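Local coordinates for protein putative hydrolase (Burkholderia cenocepacia, PDB 4X00) that probably hydrolyses ester substrates, as a putative aryl esterase of the alpha/beta hydrolase fold, at residues A[154-157]-A[163-166]; A[167-172]-A[199-204]. One frame throughout, in Å; residues are numbered along the deposited sequence.

Overall arrangement
Both contacts lie in the largely helical region between strands 132-136 and 222-227 of the central sheet, the place where alpha/beta hydrolases commonly insert a cap. Interaction 1 comes first along the chain and sets helix 151-156 against the start of helix 162-174; interaction 2 follows, reaching from the same helix 162-174 to helix 198-204. Their centres are about 7 Å apart, and about 22 and 16 Å respectively from the centre of the chain. They meet directly: His165 of interaction 1 is probably hydrogen-bonded to Gln201 of interaction 2. One polar cluster therefore ties three helices together on the same side of the protein.

Interaction 1: A[154-157]-A[163-166]; sequences YRDM and QTHL
Thr164 presents its methyl group to the side chain of Asp156, and Thr164 CG2 lies 3.4 Å from Asp156 OD1. The two side chains cross at about a right angle. With OG1 beside the backbone N (chi1 -59°), CG2 is anti to that N and faces helix 151-156, while the hydroxyl bonds to Asp161 before the segment; a beta-branched threonine serves both needs at once. The Asp156 carboxylate has its own partner, since Arg155 grips Asp156 OD1 side-on through NE (3.0 Å) and NH2. Both nitrogens come from the same face, NE about 39° out of the carboxylate plane.

The backbone draws close here as well: Asp156 O is 3.3 Å from Thr164 O, two acceptors that gain nothing from each other. The next residue offers compensation, as His165 CA points its hydrogen at Asp156 O over 3.2 Å with an angle of 159° at the hydrogen.

Beyond CB, the imidazole of His165 brings one ring face against Met157 O. This oxygen sits 2.9 Å above the ring plane, over its centre, so its closeness to NE2 is a face contact rather than a hydrogen bond. The ring nitrogens bond elsewhere: ND1 to Ala159 O and NE2 to Gln201 OE1, while Trp198 stacks on the ring.

With carbonyl oxygens as partners of both ring nitrogens, and another carbonyl oxygen over the face, the chemistry is consistent with a doubly protonated, positively charged imidazole.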
# COMPACT_ATOMS: atom_id res chain seq x y z
N TYR A 154 0.75 0.31 -19.29
CA TYR A 154 1.68 1.13 -18.53
C TYR A 154 2.04 2.40 -19.32
O TYR A 154 2.18 3.47 -18.72
CB TYR A 154 2.92 0.30 -18.17
CG TYR A 154 2.68 -0.91 -17.21
CD1 TYR A 154 1.52 -1.04 -16.44
CD2 TYR A 154 3.59 -1.92 -17.17
CE1 TYR A 154 1.35 -2.15 -15.60
CE2 TYR A 154 3.41 -3.01 -16.36
CZ TYR A 154 2.31 -3.13 -15.59
OH TYR A 154 2.15 -4.24 -14.75
N ARG A 155 2.13 2.30 -20.65
CA ARG A 155 2.36 3.47 -21.49
C ARG A 155 1.12 4.37 -21.50
O ARG A 155 1.22 5.61 -21.35
CB ARG A 155 2.74 3.04 -22.90
CG ARG A 155 2.78 4.17 -23.90
CD ARG A 155 2.58 3.63 -25.31
NE ARG A 155 1.24 3.03 -25.44
CZ ARG A 155 0.96 2.05 -26.29
NH1 ARG A 155 1.91 1.55 -27.07
NH2 ARG A 155 -0.28 1.56 -26.35
N ASP A 156 -0.05 3.77 -21.73
CA ASP A 156 -1.24 4.61 -21.87
C ASP A 156 -1.58 5.36 -20.58
O ASP A 156 -2.04 6.49 -20.64
CB ASP A 156 -2.47 3.78 -22.26
CG ASP A 156 -2.42 3.26 -23.68
OD1 ASP A 156 -1.54 3.68 -24.46
OD2 ASP A 156 -3.32 2.45 -24.02
N MET A 157 -1.40 4.72 -19.42
CA MET A 157 -1.92 5.35 -18.20
C MET A 157 -1.07 6.57 -17.81
O MET A 157 -1.50 7.33 -16.95
CB MET A 157 -2.04 4.35 -17.03
CG MET A 157 -0.75 3.90 -16.44
SD MET A 157 -1.09 2.71 -15.11
CE MET A 157 0.59 2.26 -14.65
N GLN A 163 -7.87 11.10 -23.40
CA GLN A 163 -8.60 9.84 -23.46
C GLN A 163 -7.69 8.65 -23.23
O GLN A 163 -8.06 7.72 -22.50
CB GLN A 163 -9.32 9.67 -24.80
CG GLN A 163 -10.08 8.34 -24.80
CD GLN A 163 -10.99 8.17 -25.97
OE1 GLN A 163 -11.25 9.12 -26.73
NE2 GLN A 163 -11.50 6.95 -26.13
N THR A 164 -6.51 8.66 -23.83
CA THR A 164 -5.59 7.53 -23.68
C THR A 164 -5.22 7.35 -22.22
O THR A 164 -5.17 6.23 -21.71
CB THR A 164 -4.32 7.76 -24.49
OG1 THR A 164 -4.65 7.93 -25.87
CG2 THR A 164 -3.35 6.61 -24.38
N HIS A 165 -4.94 8.47 -21.54
CA HIS A 165 -4.58 8.43 -20.12
C HIS A 165 -5.70 7.83 -19.27
O HIS A 165 -5.46 6.97 -18.41
CB HIS A 165 -4.26 9.85 -19.66
CG HIS A 165 -3.52 9.91 -18.36
ND1 HIS A 165 -2.21 10.34 -18.27
CD2 HIS A 165 -3.92 9.64 -17.09
CE1 HIS A 165 -1.82 10.31 -17.00
NE2 HIS A 165 -2.85 9.90 -16.27
N LEU A 166 -6.91 8.31 -19.48
CA LEU A 166 -8.04 7.79 -18.71
C LEU A 166 -8.33 6.32 -19.06
O LEU A 166 -8.56 5.49 -18.16
CB LEU A 166 -9.28 8.65 -18.92
CG LEU A 166 -9.10 10.11 -18.46
CD1 LEU A 166 -10.41 10.86 -18.72
CD2 LEU A 166 -8.73 10.21 -16.96

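Interaction 2: A[167-172]-A[199-204]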
# COMPACT_ATOMS: atom_id res chain seq x y z
N ASP A 167 -8.28 5.95 -20.34
CA ASP A 167 -8.46 4.56 -20.73
C ASP A 167 -7.39 3.69 -20.07
O ASP A 167 -7.67 2.56 -19.63
CB ASP A 167 -8.40 4.41 -22.25
CG ASP A 167 -9.64 4.91 -22.96
OD1 ASP A 167 -10.69 5.18 -22.33
OD2 ASP A 167 -9.57 5.02 -24.21
N GLY A 168 -6.15 4.18 -20.03
CA GLY A 168 -5.06 3.43 -19.40
C GLY A 168 -5.31 3.21 -17.90
O GLY A 168 -5.09 2.12 -17.37
N GLU A 169 -5.76 4.26 -17.20
CA GLU A 169 -6.08 4.10 -15.79
C GLU A 169 -7.19 3.09 -15.59
O GLU A 169 -7.14 2.32 -14.62
CB GLU A 169 -6.46 5.44 -15.14
CG GLU A 169 -5.34 6.44 -15.08
CD GLU A 169 -5.64 7.64 -14.24
OE1 GLU A 169 -6.77 7.79 -13.72
OE2 GLU A 169 -4.74 8.53 -14.18
N ARG A 170 -8.21 3.11 -16.46
CA ARG A 170 -9.32 2.17 -16.31
C ARG A 170 -8.82 0.74 -16.51
O ARG A 170 -9.21 -0.18 -15.75
CB ARG A 170 -10.44 2.53 -17.31
CG ARG A 170 -11.71 1.73 -17.07
CD ARG A 170 -12.89 2.26 -17.93
NE ARG A 170 -12.64 2.03 -19.35
CZ ARG A 170 -12.29 2.96 -20.26
NH1 ARG A 170 -12.05 2.58 -21.50
NH2 ARG A 170 -12.15 4.25 -19.93
N ALA A 171 -7.95 0.53 -17.49
CA ALA A 171 -7.38 -0.80 -17.72
C ALA A 171 -6.51 -1.24 -16.54
O ALA A 171 -6.53 -2.41 -16.12
CB ALA A 171 -6.58 -0.81 -19.03
N PHE A 172 -5.73 -0.32 -15.99
CA PHE A 172 -4.91 -0.65 -14.82
C PHE A 172 -5.81 -1.07 -13.65
O PHE A 172 -5.50 -2.02 -12.93
CB PHE A 172 -4.07 0.57 -14.44
CG PHE A 172 -3.21 0.33 -13.24
CD1 PHE A 172 -1.96 -0.23 -13.41
CD2 PHE A 172 -3.63 0.69 -11.97
CE1 PHE A 172 -1.14 -0.47 -12.30
CE2 PHE A 172 -2.79 0.48 -10.85
CZ PHE A 172 -1.55 -0.11 -11.03
N ASP A 199 1.84 14.04 -12.55
CA ASP A 199 3.28 14.21 -12.28
C ASP A 199 3.77 13.02 -11.47
O ASP A 199 4.83 12.47 -11.73
CB ASP A 199 3.53 15.51 -11.52
CG ASP A 199 3.06 16.74 -12.28
OD1 ASP A 199 3.49 16.87 -13.44
OD2 ASP A 199 2.23 17.53 -11.75
N MET A 200 2.99 12.64 -10.46
CA MET A 200 3.29 11.48 -9.64
C MET A 200 3.35 10.24 -10.53
O MET A 200 4.32 9.46 -10.45
CB MET A 200 2.24 11.33 -8.55
CG MET A 200 2.47 10.10 -7.68
SD MET A 200 1.79 8.56 -8.37
CE MET A 200 0.04 9.01 -8.50
N GLN A 201 2.36 10.07 -11.42
CA GLN A 201 2.31 8.83 -12.19
C GLN A 201 3.54 8.63 -13.08
O GLN A 201 4.05 7.52 -13.23
CB GLN A 201 1.08 8.78 -13.09
CG GLN A 201 -0.24 8.63 -12.37
CD GLN A 201 -1.34 8.63 -13.39
OE1 GLN A 201 -1.90 9.66 -13.70
NE2 GLN A 201 -1.57 7.47 -14.01
N ARG A 202 4.00 9.70 -13.72
CA ARG A 202 5.19 9.61 -14.57
C ARG A 202 6.45 9.34 -13.75
O ARG A 202 7.36 8.62 -14.19
CB ARG A 202 5.37 10.89 -15.40
CG ARG A 202 4.34 11.05 -16.50
CD ARG A 202 4.58 12.29 -17.38
NE ARG A 202 4.66 13.52 -16.58
CZ ARG A 202 3.68 14.41 -16.42
NH1 ARG A 202 2.51 14.26 -17.02
NH2 ARG A 202 3.89 15.47 -15.67
N ALA A 203 6.51 9.91 -12.56
CA ALA A 203 7.69 9.81 -11.72
C ALA A 203 7.82 8.49 -10.95
O ALA A 203 8.94 7.98 -10.72
CB ALA A 203 7.71 11.00 -10.75
N VAL A 204 6.68 7.91 -10.54
CA VAL A 204 6.74 6.82 -9.58
C VAL A 204 7.43 5.58 -10.17
O VAL A 204 8.02 4.79 -9.43
CB VAL A 204 5.31 6.51 -9.04
CG1 VAL A 204 4.48 5.86 -10.12
CG2 VAL A 204 5.40 5.68 -7.77
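Gln201 meets Glu169 through the ends of two long side chains, which span the 10.3 Å between the Glu169 and Gln201 CA atoms, the nearest pair of the two helical segments. From its backbone, Gln201 CB points toward helix 162-174, and CG and CD carry on in an extended line (chi2 179°), so that the long glutamine carries its amide to the carboxylate of Glu169. CB and CG themselves serve as the spacer, and contact begins at Gln201 CD, 3.5 Å from Glu169 OE2. At the tip the amide divides its work. Gln201 OE1 comes within 3.1 Å of Glu169 OE2, a close pair of acceptors, but takes its hydrogen bond from His165 NE2. Gln201 NE2 lies 3.3 Å from the same Glu169 OE2 and 4.1 Å from Glu169 CG, and also makes a weak hydrogen bond to Met157 O.

Glu169, likewise extended beyond CG, arrives at about a right angle, its carboxylate plane turned 65° from the amide. Glu169 OE2 is also only 3.1 Å from His165 NE2, so a positive imidazole would probably ease the crowding of the two oxygens. A glutamate suits this buried corner if that charge is present.

Nearby, Phe172 packs on Val153 of helix 151-156, and Met200 on Trp90 of helix 87-100. Such helix-to-helix bridging, in an insertion after the sixth strand of the sheet, is consistent with the cap region of an alpha/beta hydrolase.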